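Local structure of endoglucanase A (Clostridium acetobutylicum, 3IK2) at residues Leu276-Glu281 against Trp327-Ile332. The protein probably hydrolyses internal beta-1,4-glucosidic bonds of cellulose and related glucans, as a family 44 endoglucanase built on a TIM-like barrel. Numbering follows the deposited sequence.
Sequences LHWYPE and WGLPLI
Trp278 and Leu331 bring their backbones no closer than 9.7 Å between CA atoms, where the C-terminal end of barrel strand 273-278 faces the start of helix 331-342, so side chains alone bridge the gap. The indole of Trp278 and the isobutyl group of Leu331 reach out from opposite directions and meet halfway. Leu331 sets one methyl, CD2, over a face of the indole, 3.5 Å from the centroid of the six-membered ring and 14° off its normal: a CH-pi contact. The methyl's nearest ring atom is Trp278 CE3, also at 3.5 Å. With CG anti to the backbone N (chi1 -171°), Trp278 carries its benzo ring out toward the helix. At the far end of that ring, Leu329 CD2 approaches Trp278 CH2 obliquely at 4.2 Å, a looser touch. A cis peptide bond joins Leu329 to Pro330, the N-cap residue of the helix. Phe232 and Phe350 touch both Trp278 and Leu331, while Ile321 packs on Trp278 and Leu329. The contact thus belongs to the layer between the parallel barrel and its outer helices, with strand 347-353 next in order, and its cohesion is apolar, resting on dispersion and shape rather than polar bonds.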
loop_
_atom_site.group_PDB
_atom_site.type_symbol
_atom_site.label_atom_id
_atom_site.label_comp_id
_atom_site.label_asym_id
_atom_site.label_seq_id
_atom_site.Cartn_x
_atom_site.Cartn_y
_atom_site.Cartn_z
ATOM N N LEU A 276 -3.894 5.277 3.341
ATOM C CA LEU A 276 -3.788 6.332 2.352
ATOM C C LEU A 276 -3.494 5.688 1.001
ATOM O O LEU A 276 -2.896 4.624 0.947
ATOM C CB LEU A 276 -2.614 7.259 2.747
ATOM C CG LEU A 276 -2.757 8.514 3.615
ATOM C CD1 LEU A 276 -3.940 8.601 4.561
ATOM C CD2 LEU A 276 -1.441 8.952 4.304
ATOM N N HIS A 277 -3.937 6.336 -0.071
ATOM C CA HIS A 277 -3.532 6.000 -1.414
ATOM C C HIS A 277 -2.651 7.103 -1.966
ATOM O O HIS A 277 -2.860 8.273 -1.683
ATOM C CB HIS A 277 -4.751 5.758 -2.318
ATOM C CG HIS A 277 -5.618 4.640 -1.845
ATOM N ND1 HIS A 277 -6.864 4.388 -2.371
ATOM C CD2 HIS A 277 -5.429 3.724 -0.862
ATOM C CE1 HIS A 277 -7.403 3.358 -1.739
ATOM N NE2 HIS A 277 -6.557 2.945 -0.812
ATOM N N TRP A 278 -1.647 6.720 -2.744
ATOM C CA TRP A 278 -0.679 7.676 -3.252
ATOM C C TRP A 278 -0.298 7.319 -4.666
ATOM O O TRP A 278 0.538 6.446 -4.905
ATOM C CB TRP A 278 0.544 7.711 -2.358
ATOM C CG TRP A 278 1.542 8.837 -2.653
ATOM C CD1 TRP A 278 2.821 8.696 -3.100
ATOM C CD2 TRP A 278 1.334 10.243 -2.475
ATOM N NE1 TRP A 278 3.424 9.928 -3.205
ATOM C CE2 TRP A 278 2.537 10.893 -2.821
ATOM C CE3 TRP A 278 0.249 11.017 -2.054
ATOM C CZ2 TRP A 278 2.683 12.294 -2.769
ATOM C CZ3 TRP A 278 0.393 12.407 -1.995
ATOM C CH2 TRP A 278 1.600 13.022 -2.347
ATOM N N TYR A 279 -0.971 7.964 -5.606
ATOM C CA TYR A 279 -0.597 7.887 -6.997
ATOM C C TYR A 279 0.045 9.223 -7.238
ATOM O O TYR A 279 -0.635 10.240 -7.143
ATOM C CB TYR A 279 -1.819 7.697 -7.890
ATOM C CG TYR A 279 -2.496 6.358 -7.678
ATOM C CD1 TYR A 279 -2.058 5.201 -8.361
ATOM C CD2 TYR A 279 -3.581 6.239 -6.807
ATOM C CE1 TYR A 279 -2.703 3.954 -8.169
ATOM C CE2 TYR A 279 -4.220 4.989 -6.605
ATOM C CZ TYR A 279 -3.769 3.854 -7.286
ATOM O OH TYR A 279 -4.412 2.625 -7.094
ATOM N N PRO A 280 1.380 9.232 -7.454
ATOM C CA PRO A 280 2.121 10.493 -7.582
ATOM C C PRO A 280 1.535 11.449 -8.645
ATOM O O PRO A 280 1.142 11.021 -9.743
ATOM C CB PRO A 280 3.551 10.045 -7.954
ATOM C CG PRO A 280 3.458 8.567 -8.265
ATOM C CD PRO A 280 2.260 8.045 -7.571
ATOM N N GLU A 281 1.459 12.723 -8.274
ATOM C CA GLU A 281 1.052 13.797 -9.161
ATOM C C GLU A 281 2.266 14.403 -9.875
ATOM O O GLU A 281 2.119 15.187 -10.819
ATOM C CB GLU A 281 0.310 14.880 -8.364
ATOM C CG GLU A 281 -1.068 14.457 -7.857
ATOM C CD GLU A 281 -2.175 14.656 -8.881
ATOM O OE1 GLU A 281 -1.896 14.700 -10.090
ATOM O OE2 GLU A 281 -3.349 14.744 -8.485
ATOM N N TRP A 327 3.357 22.828 2.209
ATOM C CA TRP A 327 3.258 22.485 3.631
ATOM C C TRP A 327 3.032 20.978 3.896
ATOM O O TRP A 327 3.360 20.486 5.002
ATOM C CB TRP A 327 2.179 23.321 4.329
ATOM C CG TRP A 327 0.826 23.235 3.657
ATOM C CD1 TRP A 327 0.318 24.105 2.748
ATOM C CD2 TRP A 327 -0.171 22.204 3.827
ATOM N NE1 TRP A 327 -0.925 23.703 2.350
ATOM C CE2 TRP A 327 -1.252 22.534 2.991
ATOM C CE3 TRP A 327 -0.248 21.026 4.596
ATOM C CZ2 TRP A 327 -2.409 21.734 2.901
ATOM C CZ3 TRP A 327 -1.396 20.244 4.503
ATOM C CH2 TRP A 327 -2.465 20.611 3.675
ATOM N N GLY A 328 2.468 20.269 2.911
ATOM C CA GLY A 328 2.136 18.844 3.056
ATOM C C GLY A 328 3.189 17.855 2.562
ATOM O O GLY A 328 2.953 16.632 2.544
ATOM N N LEU A 329 4.335 18.388 2.125
ATOM C CA LEU A 329 5.440 17.578 1.618
ATOM C C LEU A 329 6.743 17.927 2.377
ATOM O O LEU A 329 6.937 19.071 2.749
ATOM C CB LEU A 329 5.610 17.773 0.109
ATOM C CG LEU A 329 4.472 17.272 -0.797
ATOM C CD1 LEU A 329 4.785 17.507 -2.332
ATOM C CD2 LEU A 329 4.095 15.794 -0.520
ATOM N N PRO A 330 7.623 16.938 2.636
ATOM C CA PRO A 330 7.527 15.546 2.206
ATOM C C PRO A 330 6.403 14.801 2.923
ATOM O O PRO A 330 6.168 15.043 4.092
ATOM C CB PRO A 330 8.905 14.979 2.581
ATOM C CG PRO A 330 9.311 15.778 3.791
ATOM C CD PRO A 330 8.865 17.179 3.396
ATOM N N LEU A 331 5.729 13.886 2.218
ATOM C CA LEU A 331 4.504 13.270 2.757
ATOM C C LEU A 331 4.643 12.487 4.072
ATOM O O LEU A 331 3.833 12.689 5.001
ATOM C CB LEU A 331 3.770 12.403 1.697
ATOM C CG LEU A 331 2.359 11.884 2.064
ATOM C CD1 LEU A 331 1.319 13.023 2.276
ATOM C CD2 LEU A 331 1.858 10.871 1.026
ATOM N N ILE A 332 5.609 11.569 4.154
ATOM C CA ILE A 332 5.664 10.725 5.343
ATOM C C ILE A 332 6.013 11.488 6.648
ATOM O O ILE A 332 5.349 11.268 7.659
ATOM C CB ILE A 332 6.535 9.425 5.151
ATOM C CG1 ILE A 332 5.901 8.510 4.090
ATOM C CG2 ILE A 332 6.705 8.677 6.508
ATOM C CD1 ILE A 332 6.811 7.310 3.649
#